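Local atomic coordinates of acyl-coenzyme A oxidase 1 (Yarrowia lipolytica, PDB entry 5Y9D), a protein that catalyses the FAD-dependent oxidation of acyl-CoA by molecular oxygen to trans-2-enoyl-CoA and hydrogen peroxide in peroxisomal fatty acid beta-oxidation. Residues T169-G174 with T203-G208; G179-A184 with T197-A202; G254-K259 with N267-F272. One frame throughout, in Å; residues are numbered along the deposited sequence.

Contact 1 (T169-G174 with T203-G208). With FAD (flavin-adenine dinucleotide), chain C.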
# COMPACT_ATOMS: atom_id res chain seq x y z
N THR A 169 10.34 -12.83 -18.97
CA THR A 169 11.16 -12.07 -18.01
C THR A 169 12.40 -12.80 -17.58
O THR A 169 12.36 -13.98 -17.39
CB THR A 169 10.31 -11.81 -16.75
OG1 THR A 169 9.19 -11.02 -17.12
CG2 THR A 169 11.05 -11.05 -15.68
N GLU A 170 13.52 -12.09 -17.45
CA GLU A 170 14.77 -12.66 -16.93
C GLU A 170 15.16 -11.90 -15.69
O GLU A 170 14.73 -10.79 -15.48
CB GLU A 170 15.95 -12.61 -17.92
CG GLU A 170 15.54 -12.50 -19.33
CD GLU A 170 16.63 -12.87 -20.35
OE1 GLU A 170 17.72 -12.21 -20.29
OE2 GLU A 170 16.34 -13.76 -21.24
N LEU A 171 16.01 -12.52 -14.89
CA LEU A 171 16.53 -11.86 -13.73
C LEU A 171 17.05 -10.45 -14.07
O LEU A 171 16.79 -9.52 -13.35
CB LEU A 171 17.63 -12.70 -13.15
CG LEU A 171 18.17 -12.27 -11.79
CD1 LEU A 171 17.10 -12.00 -10.74
CD2 LEU A 171 19.10 -13.39 -11.31
N GLY A 172 17.83 -10.38 -15.13
CA GLY A 172 18.36 -9.17 -15.70
C GLY A 172 17.44 -8.15 -16.33
O GLY A 172 17.74 -6.99 -16.32
N HIS A 173 16.41 -8.60 -17.01
CA HIS A 173 15.56 -7.69 -17.76
C HIS A 173 14.08 -7.88 -17.57
O HIS A 173 13.57 -8.95 -17.79
CB HIS A 173 15.86 -7.84 -19.24
CG HIS A 173 17.28 -7.57 -19.57
ND1 HIS A 173 17.72 -6.36 -20.02
CD2 HIS A 173 18.38 -8.36 -19.49
CE1 HIS A 173 19.02 -6.41 -20.22
NE2 HIS A 173 19.44 -7.61 -19.90
N GLY A 174 13.39 -6.81 -17.22
CA GLY A 174 11.96 -6.88 -17.12
C GLY A 174 11.24 -6.05 -18.15
O GLY A 174 10.54 -6.58 -18.97
N THR A 203 18.74 -15.94 -16.40
CA THR A 203 17.80 -16.89 -15.83
C THR A 203 16.37 -16.28 -16.03
O THR A 203 16.15 -15.11 -15.74
CB THR A 203 18.13 -17.21 -14.35
OG1 THR A 203 19.46 -17.77 -14.21
CG2 THR A 203 17.15 -18.23 -13.75
N LYS A 204 15.44 -17.06 -16.61
CA LYS A 204 14.04 -16.63 -16.71
C LYS A 204 13.53 -16.59 -15.31
O LYS A 204 13.95 -17.40 -14.49
CB LYS A 204 13.20 -17.59 -17.52
CG LYS A 204 13.57 -17.70 -18.98
CD LYS A 204 13.31 -16.41 -19.70
CE LYS A 204 13.78 -16.45 -21.14
NZ LYS A 204 13.24 -15.24 -21.83
N TRP A 205 12.69 -15.63 -15.00
CA TRP A 205 12.43 -15.27 -13.59
C TRP A 205 11.00 -14.80 -13.38
O TRP A 205 10.44 -14.14 -14.26
CB TRP A 205 13.36 -14.19 -13.16
CG TRP A 205 13.50 -14.18 -11.72
CD1 TRP A 205 12.75 -13.48 -10.84
CD2 TRP A 205 14.43 -14.92 -10.96
NE1 TRP A 205 13.15 -13.75 -9.58
CE2 TRP A 205 14.19 -14.63 -9.62
CE3 TRP A 205 15.45 -15.82 -11.28
CZ2 TRP A 205 14.92 -15.20 -8.58
CZ3 TRP A 205 16.18 -16.39 -10.24
CH2 TRP A 205 15.92 -16.06 -8.91
N TRP A 206 10.42 -15.20 -12.24
CA TRP A 206 9.01 -15.02 -11.92
C TRP A 206 8.07 -15.86 -12.78
O TRP A 206 6.87 -15.53 -12.88
CB TRP A 206 8.57 -13.54 -12.09
CG TRP A 206 9.20 -12.65 -11.11
CD1 TRP A 206 9.98 -11.58 -11.36
CD2 TRP A 206 9.10 -12.78 -9.71
NE1 TRP A 206 10.39 -11.02 -10.17
CE2 TRP A 206 9.84 -11.75 -9.14
CE3 TRP A 206 8.43 -13.67 -8.87
CZ2 TRP A 206 9.96 -11.59 -7.78
CZ3 TRP A 206 8.54 -13.52 -7.52
CH2 TRP A 206 9.31 -12.48 -6.98
N ILE A 207 8.58 -16.88 -13.44
CA ILE A 207 7.72 -17.55 -14.41
C ILE A 207 6.59 -18.33 -13.72
O ILE A 207 6.81 -19.41 -13.19
CB ILE A 207 8.49 -18.51 -15.34
CG1 ILE A 207 9.71 -17.83 -15.98
CG2 ILE A 207 7.55 -19.09 -16.40
CD1 ILE A 207 9.47 -16.46 -16.57
N GLY A 208 5.39 -17.77 -13.72
CA GLY A 208 4.21 -18.49 -13.23
C GLY A 208 4.04 -19.89 -13.80
O GLY A 208 4.15 -20.08 -15.01
PA FAD C . 12.74 -3.13 -14.37
O1A FAD C . 14.05 -3.63 -13.97
O2A FAD C . 12.39 -2.91 -15.78
O5B FAD C . 12.50 -1.78 -13.61
C5B FAD C . 12.95 -1.50 -12.30
C4B FAD C . 12.54 -0.10 -11.89
O4B FAD C . 13.20 0.85 -12.71
C3B FAD C . 11.06 0.13 -12.10
O3B FAD C . 10.54 0.86 -11.01
C2B FAD C . 10.96 1.00 -13.32
O2B FAD C . 9.88 1.90 -13.17
C1B FAD C . 12.28 1.72 -13.35
N9A FAD C . 12.67 1.93 -14.75
C8A FAD C . 12.96 0.99 -15.63
N7A FAD C . 13.27 1.52 -16.81
C5A FAD C . 13.17 2.84 -16.70
C6A FAD C . 13.36 4.02 -17.57
N6A FAD C . 13.72 3.88 -18.85
N1A FAD C . 13.16 5.22 -17.05
C2A FAD C . 12.81 5.37 -15.78
N3A FAD C . 12.61 4.37 -14.94
C4A FAD C . 12.78 3.10 -15.33
N1 FAD C . 7.12 -12.39 -16.22
C2 FAD C . 6.82 -13.33 -17.12
O2 FAD C . 7.37 -13.27 -18.22
N3 FAD C . 5.97 -14.31 -16.89
C4 FAD C . 5.35 -14.44 -15.74
O4 FAD C . 4.57 -15.36 -15.53
C4X FAD C . 5.61 -13.46 -14.69
N5 FAD C . 5.01 -13.54 -13.51
C5X FAD C . 5.27 -12.64 -12.58
C6 FAD C . 4.65 -12.77 -11.37
C7 FAD C . 4.90 -11.87 -10.38
C7M FAD C . 4.19 -12.02 -9.07
C8 FAD C . 5.84 -10.75 -10.63
C8M FAD C . 6.15 -9.73 -9.58
C9 FAD C . 6.46 -10.63 -11.84
C9A FAD C . 6.22 -11.54 -12.83
N10 FAD C . 6.85 -11.44 -14.06
C10 FAD C . 6.56 -12.40 -15.01
C1' FAD C . 7.80 -10.37 -14.35
C2' FAD C . 7.15 -9.00 -14.41
O2' FAD C . 6.51 -8.80 -15.65
C3' FAD C . 8.21 -7.95 -14.20
O3' FAD C . 8.30 -7.72 -12.80
C4' FAD C . 7.88 -6.62 -14.82
O4' FAD C . 7.96 -6.71 -16.24
C5' FAD C . 8.82 -5.54 -14.32
O5' FAD C . 10.12 -5.81 -14.78
P FAD C . 11.42 -5.57 -13.93
O1P FAD C . 11.25 -6.04 -12.57
O2P FAD C . 12.49 -6.11 -14.77
O3P FAD C . 11.57 -4.01 -13.78

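Contact 2 (G179-A184 with T197-A202)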
# COMPACT_ATOMS: atom_id res chain seq x y z
N GLY A 179 16.49 -6.20 -24.73
CA GLY A 179 17.78 -6.49 -24.08
C GLY A 179 17.86 -7.86 -23.43
O GLY A 179 18.80 -8.15 -22.68
N LEU A 180 16.88 -8.71 -23.73
CA LEU A 180 16.87 -10.07 -23.21
C LEU A 180 18.13 -10.76 -23.65
O LEU A 180 18.57 -10.60 -24.77
CB LEU A 180 15.67 -10.87 -23.76
CG LEU A 180 14.32 -10.51 -23.20
CD1 LEU A 180 13.23 -11.27 -23.91
CD2 LEU A 180 14.30 -10.83 -21.73
N GLU A 181 18.66 -11.59 -22.78
CA GLU A 181 19.98 -12.11 -22.98
C GLU A 181 19.95 -13.58 -23.35
O GLU A 181 20.91 -14.09 -23.90
CB GLU A 181 20.83 -11.83 -21.74
CG GLU A 181 21.39 -10.41 -21.63
CD GLU A 181 22.36 -10.27 -20.44
OE1 GLU A 181 21.92 -10.32 -19.25
OE2 GLU A 181 23.58 -10.14 -20.68
N THR A 182 18.86 -14.27 -23.08
CA THR A 182 18.70 -15.67 -23.51
C THR A 182 18.74 -15.79 -25.02
O THR A 182 18.10 -15.02 -25.70
CB THR A 182 17.33 -16.21 -23.10
OG1 THR A 182 17.27 -16.33 -21.68
CG2 THR A 182 17.09 -17.56 -23.73
N THR A 183 19.44 -16.79 -25.54
CA THR A 183 19.60 -16.90 -26.99
C THR A 183 18.90 -18.08 -27.60
O THR A 183 18.86 -19.15 -27.00
CB THR A 183 21.08 -17.07 -27.41
OG1 THR A 183 21.58 -18.34 -26.96
CG2 THR A 183 21.95 -15.89 -26.90
N ALA A 184 18.49 -17.90 -28.85
CA ALA A 184 17.99 -18.98 -29.70
C ALA A 184 18.77 -18.98 -31.01
O ALA A 184 18.42 -18.26 -31.96
CB ALA A 184 16.52 -18.77 -30.01
N THR A 197 20.89 -20.04 -21.94
CA THR A 197 21.01 -18.99 -20.96
C THR A 197 22.51 -18.79 -20.70
O THR A 197 23.14 -19.61 -20.04
CB THR A 197 20.30 -19.40 -19.67
OG1 THR A 197 18.97 -19.87 -19.95
CG2 THR A 197 20.22 -18.25 -18.72
N PRO A 198 23.10 -17.71 -21.20
CA PRO A 198 24.55 -17.57 -21.14
C PRO A 198 25.13 -17.33 -19.72
O PRO A 198 26.24 -17.77 -19.43
CB PRO A 198 24.81 -16.40 -22.09
CG PRO A 198 23.57 -15.59 -22.07
CD PRO A 198 22.44 -16.53 -21.81
N HIS A 199 24.39 -16.67 -18.83
CA HIS A 199 24.81 -16.57 -17.41
C HIS A 199 23.59 -16.48 -16.51
O HIS A 199 22.46 -16.43 -16.98
CB HIS A 199 25.65 -15.34 -17.23
CG HIS A 199 24.96 -14.12 -17.70
ND1 HIS A 199 25.06 -13.69 -19.00
CD2 HIS A 199 24.10 -13.28 -17.10
CE1 HIS A 199 24.34 -12.60 -19.15
NE2 HIS A 199 23.74 -12.34 -18.02
N ILE A 200 23.81 -16.45 -15.21
CA ILE A 200 22.71 -16.47 -14.24
C ILE A 200 21.75 -15.27 -14.44
O ILE A 200 20.58 -15.34 -14.09
CB ILE A 200 23.19 -16.53 -12.78
CG1 ILE A 200 24.27 -17.59 -12.53
CG2 ILE A 200 22.01 -16.83 -11.85
CD1 ILE A 200 24.00 -18.91 -13.18
N GLY A 201 22.27 -14.17 -14.95
CA GLY A 201 21.46 -12.95 -15.24
C GLY A 201 20.35 -13.09 -16.26
O GLY A 201 19.33 -12.36 -16.23
N ALA A 202 20.51 -14.04 -17.17
CA ALA A 202 19.46 -14.33 -18.10
C ALA A 202 18.52 -15.44 -17.62
O ALA A 202 17.61 -15.86 -18.37
CB ALA A 202 20.06 -14.69 -19.45

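Contact 3 (G254-K259 with N267-F272). With FAD (flavin-adenine dinucleotide), chain C.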
# COMPACT_ATOMS: atom_id res chain seq x y z
N GLY A 254 13.77 -24.03 -10.58
CA GLY A 254 13.51 -24.03 -9.15
C GLY A 254 12.41 -23.06 -8.82
O GLY A 254 11.92 -22.34 -9.68
N ASP A 255 12.02 -23.06 -7.57
CA ASP A 255 10.90 -22.28 -7.07
C ASP A 255 11.43 -21.01 -6.45
O ASP A 255 12.33 -21.03 -5.62
CB ASP A 255 10.22 -23.13 -6.00
CG ASP A 255 8.90 -22.55 -5.49
OD1 ASP A 255 8.63 -21.33 -5.61
OD2 ASP A 255 8.13 -23.36 -4.94
N ILE A 256 10.84 -19.90 -6.84
CA ILE A 256 11.28 -18.58 -6.36
C ILE A 256 10.87 -18.44 -4.92
O ILE A 256 11.42 -17.63 -4.20
CB ILE A 256 10.61 -17.44 -7.17
CG1 ILE A 256 10.93 -17.54 -8.64
CG2 ILE A 256 11.04 -16.10 -6.67
CD1 ILE A 256 12.36 -17.26 -8.94
N GLY A 257 9.84 -19.17 -4.51
CA GLY A 257 9.41 -19.18 -3.12
C GLY A 257 8.52 -18.02 -2.73
O GLY A 257 7.74 -17.51 -3.54
N LYS A 258 8.68 -17.58 -1.49
CA LYS A 258 7.74 -16.67 -0.87
C LYS A 258 7.63 -15.37 -1.63
O LYS A 258 8.62 -14.71 -1.91
CB LYS A 258 8.17 -16.41 0.57
CG LYS A 258 7.32 -15.42 1.32
CD LYS A 258 6.11 -16.10 1.95
CE LYS A 258 5.01 -15.08 2.25
NZ LYS A 258 4.36 -15.44 3.51
N LYS A 259 6.41 -14.98 -1.95
CA LYS A 259 6.15 -13.68 -2.57
C LYS A 259 5.43 -12.82 -1.58
O LYS A 259 5.09 -13.27 -0.51
CB LYS A 259 5.28 -13.88 -3.80
CG LYS A 259 5.92 -14.80 -4.82
CD LYS A 259 5.28 -14.69 -6.17
CE LYS A 259 3.87 -15.22 -6.16
NZ LYS A 259 3.88 -16.67 -5.91
N ASN A 267 5.77 -19.66 -8.89
CA ASN A 267 6.58 -18.91 -9.81
C ASN A 267 7.96 -19.50 -9.69
O ASN A 267 8.50 -19.64 -8.58
CB ASN A 267 6.58 -17.42 -9.48
CG ASN A 267 5.28 -16.76 -9.83
OD1 ASN A 267 5.12 -16.17 -10.90
ND2 ASN A 267 4.31 -16.85 -8.92
N GLY A 268 8.51 -19.86 -10.83
CA GLY A 268 9.79 -20.52 -10.86
C GLY A 268 10.80 -19.78 -11.73
O GLY A 268 10.47 -18.87 -12.51
N TRP A 269 12.04 -20.21 -11.60
CA TRP A 269 13.10 -19.73 -12.46
C TRP A 269 13.52 -20.90 -13.37
O TRP A 269 13.33 -22.07 -12.99
CB TRP A 269 14.24 -19.19 -11.64
CG TRP A 269 14.83 -20.13 -10.68
CD1 TRP A 269 14.62 -20.17 -9.35
CD2 TRP A 269 15.79 -21.15 -10.96
NE1 TRP A 269 15.37 -21.14 -8.76
CE2 TRP A 269 16.11 -21.77 -9.72
CE3 TRP A 269 16.43 -21.61 -12.13
CZ2 TRP A 269 17.01 -22.87 -9.61
CZ3 TRP A 269 17.36 -22.67 -12.03
CH2 TRP A 269 17.64 -23.29 -10.77
N ILE A 270 14.03 -20.57 -14.56
CA ILE A 270 14.35 -21.51 -15.62
C ILE A 270 15.69 -21.11 -16.20
O ILE A 270 15.90 -19.95 -16.56
CB ILE A 270 13.37 -21.44 -16.80
CG1 ILE A 270 11.91 -21.29 -16.37
CG2 ILE A 270 13.50 -22.70 -17.68
CD1 ILE A 270 10.97 -21.29 -17.56
N GLN A 271 16.60 -22.07 -16.29
CA GLN A 271 17.85 -21.91 -17.03
C GLN A 271 17.88 -22.97 -18.13
O GLN A 271 17.48 -24.10 -17.92
CB GLN A 271 19.03 -22.09 -16.10
CG GLN A 271 19.08 -21.02 -15.00
CD GLN A 271 20.13 -21.32 -13.99
OE1 GLN A 271 20.49 -22.47 -13.82
NE2 GLN A 271 20.63 -20.29 -13.29
N PHE A 272 18.30 -22.56 -19.33
CA PHE A 272 18.51 -23.47 -20.45
C PHE A 272 20.02 -23.61 -20.78
O PHE A 272 20.72 -22.61 -20.90
CB PHE A 272 17.77 -22.94 -21.68
CG PHE A 272 16.28 -22.76 -21.49
CD1 PHE A 272 15.43 -23.85 -21.48
CD2 PHE A 272 15.73 -21.49 -21.38
CE1 PHE A 272 14.04 -23.69 -21.34
CE2 PHE A 272 14.36 -21.32 -21.24
CZ PHE A 272 13.50 -22.43 -21.23
PA FAD C . 12.74 -3.13 -14.37
O1A FAD C . 14.05 -3.63 -13.97
O2A FAD C . 12.39 -2.91 -15.78
O5B FAD C . 12.50 -1.78 -13.61
C5B FAD C . 12.95 -1.50 -12.30
C4B FAD C . 12.54 -0.10 -11.89
O4B FAD C . 13.20 0.85 -12.71
C3B FAD C . 11.06 0.13 -12.10
O3B FAD C . 10.54 0.86 -11.01
C2B FAD C . 10.96 1.00 -13.32
O2B FAD C . 9.88 1.90 -13.17
C1B FAD C . 12.28 1.72 -13.35
N9A FAD C . 12.67 1.93 -14.75
C8A FAD C . 12.96 0.99 -15.63
N7A FAD C . 13.27 1.52 -16.81
C5A FAD C . 13.17 2.84 -16.70
C6A FAD C . 13.36 4.02 -17.57
N6A FAD C . 13.72 3.88 -18.85
N1A FAD C . 13.16 5.22 -17.05
C2A FAD C . 12.81 5.37 -15.78
N3A FAD C . 12.61 4.37 -14.94
C4A FAD C . 12.78 3.10 -15.33
N1 FAD C . 7.12 -12.39 -16.22
C2 FAD C . 6.82 -13.33 -17.12
O2 FAD C . 7.37 -13.27 -18.22
N3 FAD C . 5.97 -14.31 -16.89
C4 FAD C . 5.35 -14.44 -15.74
O4 FAD C . 4.57 -15.36 -15.53
C4X FAD C . 5.61 -13.46 -14.69
N5 FAD C . 5.01 -13.54 -13.51
C5X FAD C . 5.27 -12.64 -12.58
C6 FAD C . 4.65 -12.77 -11.37
C7 FAD C . 4.90 -11.87 -10.38
C7M FAD C . 4.19 -12.02 -9.07
C8 FAD C . 5.84 -10.75 -10.63
C8M FAD C . 6.15 -9.73 -9.58
C9 FAD C . 6.46 -10.63 -11.84
C9A FAD C . 6.22 -11.54 -12.83
N10 FAD C . 6.85 -11.44 -14.06
C10 FAD C . 6.56 -12.40 -15.01
C1' FAD C . 7.80 -10.37 -14.35
C2' FAD C . 7.15 -9.00 -14.41
O2' FAD C . 6.51 -8.80 -15.65
C3' FAD C . 8.21 -7.95 -14.20
O3' FAD C . 8.30 -7.72 -12.80
C4' FAD C . 7.88 -6.62 -14.82
O4' FAD C . 7.96 -6.71 -16.24
C5' FAD C . 8.82 -5.54 -14.32
O5' FAD C . 10.12 -5.81 -14.78
P FAD C . 11.42 -5.57 -13.93
O1P FAD C . 11.25 -6.04 -12.57
O2P FAD C . 12.49 -6.11 -14.77
O3P FAD C . 11.57 -4.01 -13.78
O HOH W 1 7.00 -18.40 -6.31

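Contact 1 (T169-G174 with T203-G208)
Leu171 and Trp205 lie side by side: methyl CD1 of the leucine sits over the middle of one indole face, 4.1 Å from the centroid of the six-membered ring, a CH-pi contact. Thr203 CG2 and Trp206 CD1 lie at the rim of that indole, in its plane. The indole of Trp206 is enclosed on two sides, with Trp205 CD1 toward one face, the dimethylbenzene end of the flavin at the other, and Thr169 CG2 at its edge. This is the flavin-binding side of the beta domain of the acyl-CoA dehydrogenase fold, where a loop joins the strand 204-207 through a single bridge, Glu170 with Lys204. Two backbone bonds fix the bridge: Trp205 N to Thr169 O (2.9 Å), and Leu171 N to Thr203 O (2.7 Å), the latter nearly along the C=O axis. A weak salt bridge, Lys204 NZ to Glu170 OE2 at 3.5 Å, joins the two side chains where they cross at a slant, although Glu170 OE1 is engaged by Glu181 N and Lys204 NZ by the carbonyl of Phe220. An alanine in place of Trp206 would strip the indole from the flavin, and a gap would probably open between the cofactor and Trp205. From the second subunit, His442 meets both tryptophan rings. At the pyrimidine end of the flavin, Gly208 N donates to O4. Thr169 holds the other side twice: its backbone N reaches FAD O2 at 3.1 Å, and its hydroxyl, turned beside that nitrogen (chi1 -62°), places OG1 2.6 Å from FAD N1.

Contact 2 (G179-A184 with T197-A202)
Two donors from different chains grip Glu181 OE1: His199 NE2 across the contact, at 3.0 Å, and the hydroxyl of Thr25 from the second subunit. The imidazole uses its N-H close to its own ring plane but meets the oxygen from well above the carboxylate plane, and the bond is bent, 131° at the hydrogen. The carboxylate and ring planes stand 62° apart, and the two side chains cross at about a right angle. His199 sets CG between its backbone N and carbonyl carbon (chi1 54°), which swings NE2 to Glu181. Glu181 OE2 lies off the ring edge instead, 3.0 Å from His199 CE1. The contact closes the open end of the antiparallel hairpin formed by strands 183-187 and 192-196, where the chain leaves for a short 3-10 turn. Inside that turn Ala202 N bonds back to His199 O, and Gly201 passes so near the imidazole that a beta carbon would run into CD2 of His199. Beside the polar pair Ala202 CB rests on Glu181 CB at 3.7 Å, an apolar touch, while Pro198 CG lies 3.6 Å from the carbonyl oxygen of Glu181. Thr182 OG1 bonds to Glu170 OE2 and lies 3.4 Å from Ala202 O. With a carboxylate this close, the imidazole would probably be easier to protonate, and, if charged, the pair would probably strengthen a link that also reaches Thr25 of the second subunit.

Contact 3 (G254-K259 with N267-F272)
With chi1 at 58°, Trp269 carries CG between its backbone N and carbonyl carbon, which folds the indole back over Gly254; Ile256, whose CG1 stands beside the backbone N, brings CD1 to the indole edge, 3.7 Å from Trp269 CD1. The two segments pair as the ends of neighbouring strands in the three-stranded antiparallel sheet of the beta domain. Gly254 and Trp269 form a hydrogen-bonded pair, with Gly254 N to Trp269 O at 3.1 Å and Trp269 N to Gly254 O at 2.9 Å. Over the five-membered ring, Gly254 CA makes a CH-pi contact at 3.7 Å from its centroid, and any beta carbon on this glycine would collide with Trp269 NE1. Trp205 meets the opposite face almost in parallel; Phe670 of the second subunit also packs on this ring, edge-to-face. Asn267, near the start of the strand, is part of the FAD pocket. Pairing ends at Ile256 N, which bonds to Asn267 O in the carbonyl plane. There the chain bends in an Asx turn. Asp255, also in salt bridge with Arg88 through OD2, accepts Gly257 N on OD1 at 2.7 Å, from above the carboxylate plane.

Overall arrangement
Followed from the N terminus, the chain passes the flavin at 169-174, runs on through 179-184 into the hairpin of strands 183-187 and 192-196, and returns at 197-202, where contact 2 closes the shorter loop. Contact 1 closes the longer one directly afterwards at 203-208, so contact 2 sits within it. Contact 3 follows in series, after strands 216-225 and 228-238, and closes a short loop. Contacts 1 and 3 share the three-stranded sheet, since strand 268-272 lies between 204-207 and 251-255, and both touch FAD. Phe272 pairs with Thr197, tying that sheet to contact 2. All three also reach the second subunit.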